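Local coordinates for protein putative phosphatase/phosphodiesterase MPN_349 (Mycoplasma pneumoniae M129, PDB 1T71) that is a putative iron-dependent phosphatase or phosphodiesterase of the YmdB-like family, probably acting on 2',3'-cyclic nucleotides at a two-iron centre, at residues 31-36 with 259-264; 54-59 with 86-91; 97-102 with 130-135; 155-160 with 166-171. One frame throughout, in Å; residues are numbered along the deposited sequence.

Along the chain, interactions 2, 3 and 4 follow one another in series, and all three fall within the long stretch whose ends interaction 1 brings together. Interactions 1 and 2 belong to the same mixed sheet, one at its outermost strand 259-267 and the other at the opposite outermost strand, 89-90; their centres lie about 22 Å apart. Interaction 3, in loops about 35 Å between centres from interaction 1, touches interaction 2 by packing of Arg91 on His102. Interactions 1 and 4 each join a helix to a strand, one in each six-stranded sheet of this calcineurin-clan fold, and interaction 2 joins a helix to the turn before 89-90, while interactions 3 and 4 lie nearer the iron site.

Interaction 1 of 4, residues 31-36 with 259-264; sequences SKYQAD and KTEAIR
Tyr33 and Glu261 are brought together by different first torsions: the Tyr33 ring stands beside its backbone N (chi1 -68°), whereas Glu261 sets CG opposite its own N and continues extended toward the phenol. The two side chains cross at roughly a right angle. Tyr33 OH donates a hydrogen bond to Glu261 OE2 at 2.6 Å, approaching from above the carboxylate, 73° out of its plane. Glu261 OE1 lies at the ring edge, 3.5 Å from Tyr33 CE2, so the carboxylate sits at the OH and CE2 edge of the ring, its own plane turned 64° from it. On the CE1 side, Tyr33 CE1 meets Ile263 CD1 at 3.8 Å, the side chains running past each other in opposite directions. Lys32 NZ is 4.8 Å from Glu261 OE2, too far for a salt bridge, though its charge may still favour the carboxylate's ionised form. Gln34, at positive phi, is the first residue to leave helical geometry, and a Schellman motif closes the last turn. The contact places the end of helix 26-33 against 259-267, one of the two outermost strands of its sheet, where Tyr33 also stacks on Phe247 of strand 241-249 and Ile263 touches Leu29.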
loop_
_atom_site.group_PDB
_atom_site.type_symbol
_atom_site.label_atom_id
_atom_site.label_comp_id
_atom_site.label_asym_id
_atom_site.label_seq_id
_atom_site.Cartn_x
_atom_site.Cartn_y
_atom_site.Cartn_z
ATOM N N SER A 31 4.968 17.040 8.945
ATOM C CA SER A 31 5.061 18.080 9.958
ATOM C C SER A 31 3.840 18.084 10.871
ATOM O O SER A 31 3.968 18.107 12.092
ATOM C CB SER A 31 5.199 19.449 9.293
ATOM O OG SER A 31 5.088 20.487 10.252
ATOM N N LYS A 32 2.656 18.065 10.269
ATOM C CA LYS A 32 1.405 18.079 11.026
ATOM C C LYS A 32 1.294 16.970 12.073
ATOM O O LYS A 32 0.786 17.198 13.175
ATOM C CB LYS A 32 0.216 17.983 10.069
ATOM C CG LYS A 32 -1.121 17.810 10.758
ATOM C CD LYS A 32 -2.266 17.749 9.758
ATOM C CE LYS A 32 -3.596 17.579 10.483
ATOM N NZ LYS A 32 -4.754 17.672 9.559
ATOM N N TYR A 33 1.761 15.774 11.736
ATOM C CA TYR A 33 1.682 14.650 12.667
ATOM C C TYR A 33 2.981 14.389 13.415
ATOM O O TYR A 33 3.041 13.491 14.259
ATOM C CB TYR A 33 1.278 13.367 11.929
ATOM C CG TYR A 33 -0.133 13.364 11.398
ATOM C CD1 TYR A 33 -0.394 13.545 10.037
ATOM C CD2 TYR A 33 -1.214 13.182 12.256
ATOM C CE1 TYR A 33 -1.699 13.539 9.549
ATOM C CE2 TYR A 33 -2.519 13.178 11.779
ATOM C CZ TYR A 33 -2.754 13.357 10.432
ATOM O OH TYR A 33 -4.046 13.367 9.977
ATOM N N GLN A 34 4.013 15.175 13.118
ATOM C CA GLN A 34 5.311 14.985 13.749
ATOM C C GLN A 34 5.724 13.551 13.484
ATOM O O GLN A 34 6.275 12.882 14.353
ATOM C CB GLN A 34 5.236 15.222 15.258
ATOM C CG GLN A 34 5.285 16.683 15.673
ATOM C CD GLN A 34 6.508 17.409 15.124
ATOM O OE1 GLN A 34 6.524 17.850 13.970
ATOM N NE2 GLN A 34 7.547 17.523 15.946
ATOM N N ALA A 35 5.442 13.079 12.276
ATOM C CA ALA A 35 5.769 11.713 11.899
ATOM C C ALA A 35 7.264 11.479 11.944
ATOM O O ALA A 35 8.052 12.375 11.647
ATOM C CB ALA A 35 5.242 11.413 10.502
ATOM N N ASP A 36 7.646 10.266 12.321
ATOM C CA ASP A 36 9.046 9.879 12.393
ATOM C C ASP A 36 9.403 9.082 11.148
ATOM O O ASP A 36 10.532 9.142 10.663
ATOM C CB ASP A 36 9.291 8.999 13.622
ATOM C CG ASP A 36 9.088 9.744 14.926
ATOM O OD1 ASP A 36 9.820 10.731 15.171
ATOM O OD2 ASP A 36 8.197 9.343 15.704
ATOM N N LYS A 259 -2.787 5.655 18.953
ATOM C CA LYS A 259 -3.600 6.587 18.192
ATOM C C LYS A 259 -3.586 6.297 16.697
ATOM O O LYS A 259 -2.609 5.770 16.166
ATOM C CB LYS A 259 -3.114 8.018 18.462
ATOM C CG LYS A 259 -3.729 9.081 17.566
ATOM C CD LYS A 259 -3.582 10.482 18.152
ATOM C CE LYS A 259 -4.416 10.635 19.427
ATOM N NZ LYS A 259 -4.524 12.065 19.878
ATOM N N THR A 260 -4.691 6.628 16.034
ATOM C CA THR A 260 -4.824 6.442 14.596
ATOM C C THR A 260 -5.766 7.487 14.029
ATOM O O THR A 260 -6.709 7.914 14.692
ATOM C CB THR A 260 -5.406 5.065 14.227
ATOM O OG1 THR A 260 -6.725 4.943 14.776
ATOM C CG2 THR A 260 -4.519 3.952 14.744
ATOM N N GLU A 261 -5.501 7.891 12.793
ATOM C CA GLU A 261 -6.328 8.872 12.110
ATOM C C GLU A 261 -6.192 8.664 10.607
ATOM O O GLU A 261 -5.088 8.472 10.099
ATOM C CB GLU A 261 -5.878 10.292 12.457
ATOM C CG GLU A 261 -6.874 11.351 12.015
ATOM C CD GLU A 261 -6.308 12.755 12.054
ATOM O OE1 GLU A 261 -5.725 13.141 13.087
ATOM O OE2 GLU A 261 -6.459 13.480 11.048
ATOM N N ALA A 262 -7.313 8.695 9.900
ATOM C CA ALA A 262 -7.293 8.527 8.455
ATOM C C ALA A 262 -6.826 9.826 7.799
ATOM O O ALA A 262 -7.230 10.914 8.206
ATOM C CB ALA A 262 -8.685 8.164 7.951
ATOM N N ILE A 263 -5.973 9.708 6.787
ATOM C CA ILE A 263 -5.472 10.876 6.074
ATOM C C ILE A 263 -6.073 10.895 4.674
ATOM O O ILE A 263 -5.935 9.925 3.930
ATOM C CB ILE A 263 -3.943 10.833 5.927
ATOM C CG1 ILE A 263 -3.284 10.755 7.304
ATOM C CG2 ILE A 263 -3.467 12.055 5.145
ATOM C CD1 ILE A 263 -1.784 10.507 7.249
ATOM N N ARG A 264 -6.738 11.992 4.318
ATOM C CA ARG A 264 -7.337 12.110 2.992
ATOM C C ARG A 264 -7.289 13.512 2.384
ATOM O O ARG A 264 -7.597 14.511 3.038
ATOM C CB ARG A 264 -8.790 11.607 2.994
ATOM C CG ARG A 264 -9.649 12.237 1.897
ATOM C CD ARG A 264 -10.948 11.487 1.637
ATOM N NE ARG A 264 -10.681 10.347 0.778
ATOM C CZ ARG A 264 -11.351 10.063 -0.331
ATOM N NH1 ARG A 264 -12.353 10.831 -0.734
ATOM N NH2 ARG A 264 -10.992 9.015 -1.053
#

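Interaction 2 of 4, residues 54-59 with 86-91; sequences KHYEFL and KKDLVR
Lys86 sets CG over one face of the Tyr56 ring and runs on past its rim, and its atoms can be followed outward one by one. CB starts near the phenol end, 3.8 Å from Tyr56 OH. CG comes over the face in a CH-pi contact, 3.8 Å from the Tyr56 centroid and 23° off the ring normal, displaced toward the rim. The chain then bends at chi2 (-62°), which takes CD outside the rim, 3.8 Å from Tyr56 CZ, and CE along the same side to Tyr56 CE1 at 3.7 Å. At the tip, Lys86 NZ is 4.0 Å from Glu57 OE1, beyond salt-bridge range but probably near enough for some attraction. The contact joins helix 53-62 to the type I beta turn Lys86 to Leu89, which leads into the short, weakly bonded strand of about 89-90 at one border of the mixed sheet; Tyr56 also rests on Ile67 of the neighbouring strand 66-68. The turn is closed by Leu89 N bonding to Lys86 O, and it presents Asp88 to the phenol. Tyr56 OH donates to Asp88 OD1 at 2.7 Å; OD1 accepts through its syn lone pair, on the side of the other oxygen, with ring and carboxylate planes 44° apart. Asp88 OD2 has a second partner, forming a salt bridge with Lys60 from the next turn of the helix.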
loop_
_atom_site.group_PDB
_atom_site.type_symbol
_atom_site.label_atom_id
_atom_site.label_comp_id
_atom_site.label_asym_id
_atom_site.label_seq_id
_atom_site.Cartn_x
_atom_site.Cartn_y
_atom_site.Cartn_z
ATOM N N LYS A 54 13.986 5.320 -11.620
ATOM C CA LYS A 54 13.763 6.755 -11.642
ATOM C C LYS A 54 12.684 7.115 -10.625
ATOM O O LYS A 54 12.873 7.996 -9.792
ATOM C CB LYS A 54 13.318 7.193 -13.043
ATOM C CG LYS A 54 13.155 8.703 -13.213
ATOM C CD LYS A 54 12.522 9.065 -14.561
ATOM C CE LYS A 54 11.105 8.480 -14.671
ATOM N NZ LYS A 54 10.395 8.834 -15.944
ATOM N N HIS A 55 11.556 6.417 -10.681
ATOM C CA HIS A 55 10.464 6.706 -9.765
ATOM C C HIS A 55 10.747 6.298 -8.325
ATOM O O HIS A 55 10.224 6.910 -7.388
ATOM C CB HIS A 55 9.183 6.074 -10.301
ATOM C CG HIS A 55 8.685 6.737 -11.548
ATOM N ND1 HIS A 55 7.860 6.111 -12.455
ATOM C CD2 HIS A 55 8.912 7.978 -12.042
ATOM C CE1 HIS A 55 7.600 6.935 -13.455
ATOM N NE2 HIS A 55 8.227 8.075 -13.228
ATOM N N TYR A 56 11.587 5.283 -8.141
ATOM C CA TYR A 56 11.934 4.857 -6.797
ATOM C C TYR A 56 12.718 5.981 -6.129
ATOM O O TYR A 56 12.493 6.301 -4.961
ATOM C CB TYR A 56 12.773 3.579 -6.829
ATOM C CG TYR A 56 13.561 3.347 -5.556
ATOM C CD1 TYR A 56 14.838 3.894 -5.389
ATOM C CD2 TYR A 56 13.014 2.626 -4.496
ATOM C CE1 TYR A 56 15.549 3.728 -4.196
ATOM C CE2 TYR A 56 13.714 2.460 -3.301
ATOM C CZ TYR A 56 14.977 3.013 -3.157
ATOM O OH TYR A 56 15.647 2.864 -1.966
ATOM N N GLU A 57 13.638 6.592 -6.868
ATOM C CA GLU A 57 14.417 7.683 -6.293
ATOM C C GLU A 57 13.523 8.902 -6.070
ATOM O O GLU A 57 13.683 9.620 -5.085
ATOM C CB GLU A 57 15.621 8.021 -7.184
ATOM C CG GLU A 57 16.714 6.935 -7.175
ATOM C CD GLU A 57 17.276 6.634 -5.771
ATOM O OE1 GLU A 57 18.088 5.684 -5.641
ATOM O OE2 GLU A 57 16.926 7.344 -4.799
ATOM N N PHE A 58 12.569 9.125 -6.969
ATOM C CA PHE A 58 11.643 10.246 -6.814
ATOM C C PHE A 58 10.913 10.126 -5.469
ATOM O O PHE A 58 10.874 11.077 -4.681
ATOM C CB PHE A 58 10.610 10.252 -7.943
ATOM C CG PHE A 58 9.535 11.295 -7.773
ATOM C CD1 PHE A 58 9.610 12.507 -8.451
ATOM C CD2 PHE A 58 8.462 11.074 -6.910
ATOM C CE1 PHE A 58 8.631 13.483 -8.273
ATOM C CE2 PHE A 58 7.483 12.043 -6.724
ATOM C CZ PHE A 58 7.566 13.250 -7.406
ATOM N N LEU A 59 10.318 8.961 -5.220
ATOM C CA LEU A 59 9.594 8.733 -3.972
ATOM C C LEU A 59 10.532 8.900 -2.789
ATOM O O LEU A 59 10.173 9.466 -1.760
ATOM C CB LEU A 59 8.986 7.324 -3.947
ATOM C CG LEU A 59 7.777 7.096 -4.855
ATOM C CD1 LEU A 59 7.319 5.651 -4.723
ATOM C CD2 LEU A 59 6.650 8.062 -4.474
ATOM N N LYS A 86 16.388 -3.128 -3.479
ATOM C CA LYS A 86 16.641 -2.004 -2.579
ATOM C C LYS A 86 16.353 -2.412 -1.137
ATOM O O LYS A 86 15.323 -3.016 -0.844
ATOM C CB LYS A 86 15.789 -0.791 -2.965
ATOM C CG LYS A 86 16.218 -0.126 -4.268
ATOM C CD LYS A 86 17.644 0.444 -4.208
ATOM C CE LYS A 86 17.979 1.218 -5.479
ATOM N NZ LYS A 86 19.320 1.861 -5.476
ATOM N N LYS A 87 17.267 -2.054 -0.243
ATOM C CA LYS A 87 17.175 -2.396 1.175
ATOM C C LYS A 87 15.935 -1.918 1.937
ATOM O O LYS A 87 15.543 -2.538 2.922
ATOM C CB LYS A 87 18.432 -1.901 1.909
ATOM C CG LYS A 87 19.533 -1.363 0.988
ATOM C CD LYS A 87 19.119 -0.038 0.330
ATOM C CE LYS A 87 19.981 0.293 -0.876
ATOM N NZ LYS A 87 19.889 -0.771 -1.904
ATOM N N ASP A 88 15.325 -0.821 1.499
ATOM C CA ASP A 88 14.145 -0.288 2.174
ATOM C C ASP A 88 12.858 -0.586 1.413
ATOM O O ASP A 88 11.867 0.128 1.561
ATOM C CB ASP A 88 14.290 1.222 2.357
ATOM C CG ASP A 88 14.806 1.909 1.108
ATOM O OD1 ASP A 88 14.634 1.344 0.010
ATOM O OD2 ASP A 88 15.380 3.013 1.220
ATOM N N LEU A 89 12.881 -1.651 0.615
ATOM C CA LEU A 89 11.734 -2.049 -0.198
ATOM C C LEU A 89 11.347 -3.493 0.099
ATOM O O LEU A 89 12.189 -4.392 0.033
ATOM C CB LEU A 89 12.109 -1.903 -1.678
ATOM C CG LEU A 89 11.256 -2.285 -2.896
ATOM C CD1 LEU A 89 10.322 -3.436 -2.578
ATOM C CD2 LEU A 89 10.488 -1.066 -3.380
ATOM N N VAL A 90 10.075 -3.722 0.413
ATOM C CA VAL A 90 9.602 -5.070 0.696
ATOM C C VAL A 90 8.536 -5.502 -0.314
ATOM O O VAL A 90 7.613 -4.747 -0.629
ATOM C CB VAL A 90 9.006 -5.177 2.130
ATOM C CG1 VAL A 90 10.019 -4.682 3.155
ATOM C CG2 VAL A 90 7.734 -4.359 2.235
ATOM N N ARG A 91 8.674 -6.720 -0.824
ATOM C CA ARG A 91 7.721 -7.254 -1.780
ATOM C C ARG A 91 6.929 -8.365 -1.103
ATOM O O ARG A 91 7.207 -8.723 0.040
ATOM C CB ARG A 91 8.456 -7.769 -3.030
ATOM C CG ARG A 91 9.728 -8.563 -2.768
ATOM C CD ARG A 91 9.451 -9.947 -2.199
ATOM N NE ARG A 91 10.681 -10.730 -2.106
ATOM C CZ ARG A 91 10.739 -12.014 -1.755
ATOM N NH1 ARG A 91 9.630 -12.682 -1.456
ATOM N NH2 ARG A 91 11.911 -12.632 -1.702
#

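Interaction 3 of 4, residues 97-102 with 130-135; sequences TSFAFH and LPFKTT
Phe99 and Phe132 dominate this contact, their rings stacked face to face with centroids 3.9 Å apart and planes only 13° from parallel. The overlap is slightly shifted: Phe132 CG lies over the centre of the Phe99 ring, while Phe99 CE1 lies over that of Phe132. Phe132 CB comes to 3.4 Å from Phe99 CD2, the closest approach between the two loops. Phe132 reaches this position with CG between its backbone N and carbonyl carbon (chi1 53°), and Leu130 CB covers its opposite face. Phe99 opens a type II beta turn closed by His102 N bonding to Phe99 O at 3.1 Å.

Lys133, the third contributor, meets Ser98 through its CB, 4.0 Å from Ser98 OG. A water links the same pair: it donates to Ser98 OG at 2.9 Å and accepts from Lys133 N at 3.1 Å, bridging the loops with no direct hydrogen bond between them.

Trp74 packs against the pair, edge-to-face with Phe99 and nearly perpendicular to Phe132. The Phe132 side chain lies about 6 Å from that of Asn71, an iron ligand, and about 8 Å from that of His72, the probable proton donor. This placement is consistent with loops at the border of the two-iron site of a calcineurin-clan fold.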
loop_
_atom_site.group_PDB
_atom_site.type_symbol
_atom_site.label_atom_id
_atom_site.label_comp_id
_atom_site.label_asym_id
_atom_site.label_seq_id
_atom_site.Cartn_x
_atom_site.Cartn_y
_atom_site.Cartn_z
ATOM N N THR A 97 7.919 -21.146 -4.783
ATOM C CA THR A 97 9.184 -21.345 -5.481
ATOM C C THR A 97 9.085 -21.541 -6.993
ATOM O O THR A 97 10.060 -21.318 -7.707
ATOM C CB THR A 97 9.978 -22.520 -4.872
ATOM O OG1 THR A 97 9.130 -23.670 -4.751
ATOM C CG2 THR A 97 10.518 -22.134 -3.502
ATOM N N SER A 98 7.917 -21.940 -7.487
ATOM C CA SER A 98 7.743 -22.136 -8.924
ATOM C C SER A 98 7.788 -20.798 -9.660
ATOM O O SER A 98 8.032 -20.739 -10.867
ATOM C CB SER A 98 6.406 -22.816 -9.213
ATOM O OG SER A 98 5.325 -21.984 -8.828
ATOM N N PHE A 99 7.547 -19.721 -8.921
ATOM C CA PHE A 99 7.548 -18.384 -9.492
ATOM C C PHE A 99 8.957 -17.803 -9.562
ATOM O O PHE A 99 9.687 -17.812 -8.571
ATOM C CB PHE A 99 6.651 -17.469 -8.642
ATOM C CG PHE A 99 6.638 -16.028 -9.086
ATOM C CD1 PHE A 99 6.786 -15.003 -8.157
ATOM C CD2 PHE A 99 6.450 -15.694 -10.423
ATOM C CE1 PHE A 99 6.748 -13.661 -8.548
ATOM C CE2 PHE A 99 6.409 -14.355 -10.829
ATOM C CZ PHE A 99 6.559 -13.337 -9.889
ATOM N N ALA A 100 9.353 -17.318 -10.735
ATOM C CA ALA A 100 10.667 -16.691 -10.864
ATOM C C ALA A 100 10.486 -15.469 -9.970
ATOM O O ALA A 100 9.372 -14.976 -9.840
ATOM C CB ALA A 100 10.908 -16.261 -12.304
ATOM N N PHE A 101 11.547 -14.977 -9.347
ATOM C CA PHE A 101 11.430 -13.811 -8.455
ATOM C C PHE A 101 10.960 -14.197 -7.048
ATOM O O PHE A 101 10.813 -13.327 -6.181
ATOM C CB PHE A 101 10.449 -12.754 -8.999
ATOM C CG PHE A 101 10.720 -12.326 -10.417
ATOM C CD1 PHE A 101 12.016 -12.079 -10.856
ATOM C CD2 PHE A 101 9.668 -12.171 -11.316
ATOM C CE1 PHE A 101 12.260 -11.687 -12.173
ATOM C CE2 PHE A 101 9.902 -11.779 -12.632
ATOM C CZ PHE A 101 11.197 -11.538 -13.062
ATOM N N HIS A 102 10.722 -15.486 -6.820
ATOM C CA HIS A 102 10.283 -15.947 -5.504
ATOM C C HIS A 102 11.358 -15.616 -4.470
ATOM O O HIS A 102 11.089 -15.590 -3.266
ATOM C CB HIS A 102 10.043 -17.457 -5.526
ATOM C CG HIS A 102 11.292 -18.263 -5.717
ATOM N ND1 HIS A 102 12.125 -18.605 -4.673
ATOM C CD2 HIS A 102 11.880 -18.745 -6.839
ATOM C CE1 HIS A 102 13.173 -19.260 -5.144
ATOM N NE2 HIS A 102 13.049 -19.357 -6.455
ATOM N N LEU A 130 -3.710 -14.017 -9.696
ATOM C CA LEU A 130 -2.317 -13.831 -10.095
ATOM C C LEU A 130 -1.903 -14.750 -11.243
ATOM O O LEU A 130 -2.479 -15.821 -11.433
ATOM C CB LEU A 130 -1.371 -14.095 -8.914
ATOM C CG LEU A 130 -1.112 -13.061 -7.810
ATOM C CD1 LEU A 130 -1.599 -11.689 -8.255
ATOM C CD2 LEU A 130 -1.790 -13.491 -6.529
ATOM N N PRO A 131 -0.887 -14.333 -12.022
ATOM C CA PRO A 131 -0.347 -15.081 -13.163
ATOM C C PRO A 131 0.551 -16.204 -12.656
ATOM O O PRO A 131 0.891 -17.124 -13.395
ATOM C CB PRO A 131 0.475 -14.034 -13.918
ATOM C CG PRO A 131 -0.053 -12.714 -13.416
ATOM C CD PRO A 131 -0.302 -12.985 -11.971
ATOM N N PHE A 132 0.943 -16.106 -11.390
ATOM C CA PHE A 132 1.813 -17.098 -10.769
ATOM C C PHE A 132 1.170 -17.678 -9.515
ATOM O O PHE A 132 0.094 -17.253 -9.098
ATOM C CB PHE A 132 3.148 -16.457 -10.391
ATOM C CG PHE A 132 3.001 -15.221 -9.551
ATOM C CD1 PHE A 132 2.776 -13.985 -10.149
ATOM C CD2 PHE A 132 3.036 -15.297 -8.163
ATOM C CE1 PHE A 132 2.585 -12.845 -9.377
ATOM C CE2 PHE A 132 2.843 -14.159 -7.380
ATOM C CZ PHE A 132 2.617 -12.929 -7.989
ATOM N N LYS A 133 1.856 -18.634 -8.903
ATOM C CA LYS A 133 1.354 -19.288 -7.709
ATOM C C LYS A 133 1.946 -18.712 -6.414
ATOM O O LYS A 133 3.124 -18.363 -6.350
ATOM C CB LYS A 133 1.629 -20.791 -7.821
ATOM C CG LYS A 133 1.230 -21.591 -6.605
ATOM C CD LYS A 133 0.771 -22.998 -6.985
ATOM C CE LYS A 133 0.448 -23.808 -5.733
ATOM N NZ LYS A 133 -0.322 -22.992 -4.738
ATOM N N THR A 134 1.111 -18.611 -5.383
ATOM C CA THR A 134 1.544 -18.079 -4.094
ATOM C C THR A 134 1.288 -19.084 -2.976
ATOM O O THR A 134 0.484 -20.003 -3.120
ATOM C CB THR A 134 0.778 -16.786 -3.728
ATOM O OG1 THR A 134 -0.624 -17.070 -3.667
ATOM C CG2 THR A 134 1.017 -15.693 -4.763
ATOM N N THR A 135 1.979 -18.897 -1.857
ATOM C CA THR A 135 1.801 -19.758 -0.693
ATOM C C THR A 135 0.769 -19.079 0.207
ATOM O O THR A 135 0.500 -17.894 0.041
ATOM C CB THR A 135 3.119 -19.931 0.065
ATOM O OG1 THR A 135 3.701 -18.647 0.301
ATOM C CG2 THR A 135 4.090 -20.774 -0.753
HETATM O O HOH W 1 4.216 -19.820 -10.464
#

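Interaction 4 of 4, residues 155-160 with 166-171; sequences VDFHAE and NAFCMA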
loop_
_atom_site.group_PDB
_atom_site.type_symbol
_atom_site.label_atom_id
_atom_site.label_comp_id
_atom_site.label_asym_id
_atom_site.label_seq_id
_atom_site.Cartn_x
_atom_site.Cartn_y
_atom_site.Cartn_z
ATOM N N VAL A 155 2.151 -4.782 8.984
ATOM C CA VAL A 155 1.776 -5.636 7.860
ATOM C C VAL A 155 0.883 -4.985 6.805
ATOM O O VAL A 155 -0.162 -4.414 7.120
ATOM C CB VAL A 155 1.050 -6.909 8.351
ATOM C CG1 VAL A 155 0.661 -7.780 7.161
ATOM C CG2 VAL A 155 1.936 -7.679 9.317
ATOM N N ASP A 156 1.310 -5.080 5.550
ATOM C CA ASP A 156 0.535 -4.560 4.428
ATOM C C ASP A 156 -0.013 -5.802 3.722
ATOM O O ASP A 156 0.730 -6.512 3.039
ATOM C CB ASP A 156 1.424 -3.753 3.469
ATOM C CG ASP A 156 0.694 -3.349 2.185
ATOM O OD1 ASP A 156 1.237 -2.546 1.387
ATOM O OD2 ASP A 156 -0.429 -3.844 1.964
ATOM N N PHE A 157 -1.305 -6.071 3.915
ATOM C CA PHE A 157 -1.955 -7.236 3.311
ATOM C C PHE A 157 -2.630 -6.794 2.020
ATOM O O PHE A 157 -3.685 -6.160 2.043
ATOM C CB PHE A 157 -2.995 -7.821 4.274
ATOM C CG PHE A 157 -3.524 -9.177 3.869
ATOM C CD1 PHE A 157 -4.844 -9.529 4.143
ATOM C CD2 PHE A 157 -2.707 -10.099 3.217
ATOM C CE1 PHE A 157 -5.347 -10.783 3.766
ATOM C CE2 PHE A 157 -3.197 -11.354 2.836
ATOM C CZ PHE A 157 -4.520 -11.697 3.109
ATOM N N HIS A 158 -2.008 -7.130 0.899
ATOM C CA HIS A 158 -2.519 -6.755 -0.412
ATOM C C HIS A 158 -3.525 -7.803 -0.869
ATOM O O HIS A 158 -3.151 -8.810 -1.475
ATOM C CB HIS A 158 -1.348 -6.661 -1.399
ATOM C CG HIS A 158 -1.566 -5.674 -2.497
ATOM N ND1 HIS A 158 -1.768 -6.053 -3.807
ATOM C CD2 HIS A 158 -1.638 -4.322 -2.480
ATOM C CE1 HIS A 158 -1.953 -4.975 -4.547
ATOM N NE2 HIS A 158 -1.879 -3.912 -3.767
ATOM N N ALA A 159 -4.801 -7.561 -0.580
ATOM C CA ALA A 159 -5.856 -8.511 -0.925
ATOM C C ALA A 159 -7.078 -7.852 -1.547
ATOM O O ALA A 159 -7.302 -6.644 -1.396
ATOM C CB ALA A 159 -6.262 -9.301 0.313
ATOM N N GLU A 160 -7.885 -8.663 -2.221
ATOM C CA GLU A 160 -9.066 -8.167 -2.921
ATOM C C GLU A 160 -10.366 -8.172 -2.122
ATOM O O GLU A 160 -11.125 -7.212 -2.147
ATOM C CB GLU A 160 -9.262 -8.989 -4.200
ATOM C CG GLU A 160 -9.646 -8.176 -5.425
ATOM C CD GLU A 160 -11.062 -7.672 -5.365
ATOM O OE1 GLU A 160 -11.413 -6.790 -6.164
ATOM O OE2 GLU A 160 -11.830 -8.168 -4.515
ATOM N N ASN A 166 -10.811 -9.251 6.586
ATOM C CA ASN A 166 -11.267 -9.311 7.956
ATOM C C ASN A 166 -10.967 -10.648 8.632
ATOM O O ASN A 166 -10.797 -10.704 9.849
ATOM C CB ASN A 166 -12.752 -8.960 8.006
ATOM C CG ASN A 166 -12.985 -7.464 7.844
ATOM O OD1 ASN A 166 -12.910 -6.709 8.814
ATOM N ND2 ASN A 166 -13.236 -7.028 6.612
ATOM N N ALA A 167 -10.891 -11.720 7.853
ATOM C CA ALA A 167 -10.565 -13.017 8.428
ATOM C C ALA A 167 -9.110 -12.928 8.892
ATOM O O ALA A 167 -8.739 -13.465 9.935
ATOM C CB ALA A 167 -10.717 -14.116 7.389
ATOM N N PHE A 168 -8.299 -12.225 8.107
ATOM C CA PHE A 168 -6.884 -12.046 8.412
ATOM C C PHE A 168 -6.781 -11.215 9.691
ATOM O O PHE A 168 -5.971 -11.504 10.568
ATOM C CB PHE A 168 -6.195 -11.337 7.234
ATOM C CG PHE A 168 -4.687 -11.360 7.292
ATOM C CD1 PHE A 168 -3.977 -10.309 7.873
ATOM C CD2 PHE A 168 -3.978 -12.420 6.744
ATOM C CE1 PHE A 168 -2.578 -10.315 7.899
ATOM C CE2 PHE A 168 -2.579 -12.436 6.767
ATOM C CZ PHE A 168 -1.881 -11.380 7.344
ATOM N N CYS A 169 -7.626 -10.194 9.796
ATOM C CA CYS A 169 -7.654 -9.325 10.964
ATOM C C CYS A 169 -7.989 -10.136 12.213
ATOM O O CYS A 169 -7.368 -9.984 13.263
ATOM C CB CYS A 169 -8.710 -8.229 10.779
ATOM S SG CYS A 169 -8.978 -7.177 12.246
ATOM N N MET A 170 -8.983 -11.002 12.082
ATOM C CA MET A 170 -9.425 -11.819 13.196
ATOM C C MET A 170 -8.364 -12.821 13.634
ATOM O O MET A 170 -8.240 -13.135 14.821
ATOM C CB MET A 170 -10.714 -12.547 12.817
ATOM C CG MET A 170 -11.728 -12.570 13.936
ATOM S SD MET A 170 -12.667 -11.040 14.111
ATOM C CE MET A 170 -11.415 -9.826 14.506
ATOM N N ALA A 171 -7.589 -13.309 12.672
ATOM C CA ALA A 171 -6.549 -14.280 12.960
ATOM C C ALA A 171 -5.317 -13.710 13.667
ATOM O O ALA A 171 -4.804 -14.324 14.601
ATOM C CB ALA A 171 -6.118 -14.967 11.672
#
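This buried aromatic stack sits within a beta-alpha-beta unit, where helix 162-172 packs on strand 152-158 before the chain continues into strand 178-182. The Phe157 and Phe168 rings lie face to face, centroids 4.0 Å apart and planes at 18°. Both side chains have CG opposite the backbone N (chi1 -168° and -167°), which extends each from its own backbone toward the other. The overlap is offset, Phe157 CD1 lying 3.6 Å above the Phe168 plane toward its rim, and Ala159 CB covers the far face of the Phe157 ring. Phe168 also meets Phe138 edge-to-face. No hydrogen bond crosses between the two segments; the contact is made by apolar side chains. Next along the strand is His158, an iron ligand with its NE2 hydrogen-bonded to Asp12; the stack thus packs the strand that carries this ligand, and the Phe157 side chain lies about 11 Å from a bound iron. At the other end of the contact, Val155 comes to Phe168 obliquely, Val155 CG1 lying 4.2 Å from Phe168 CE1.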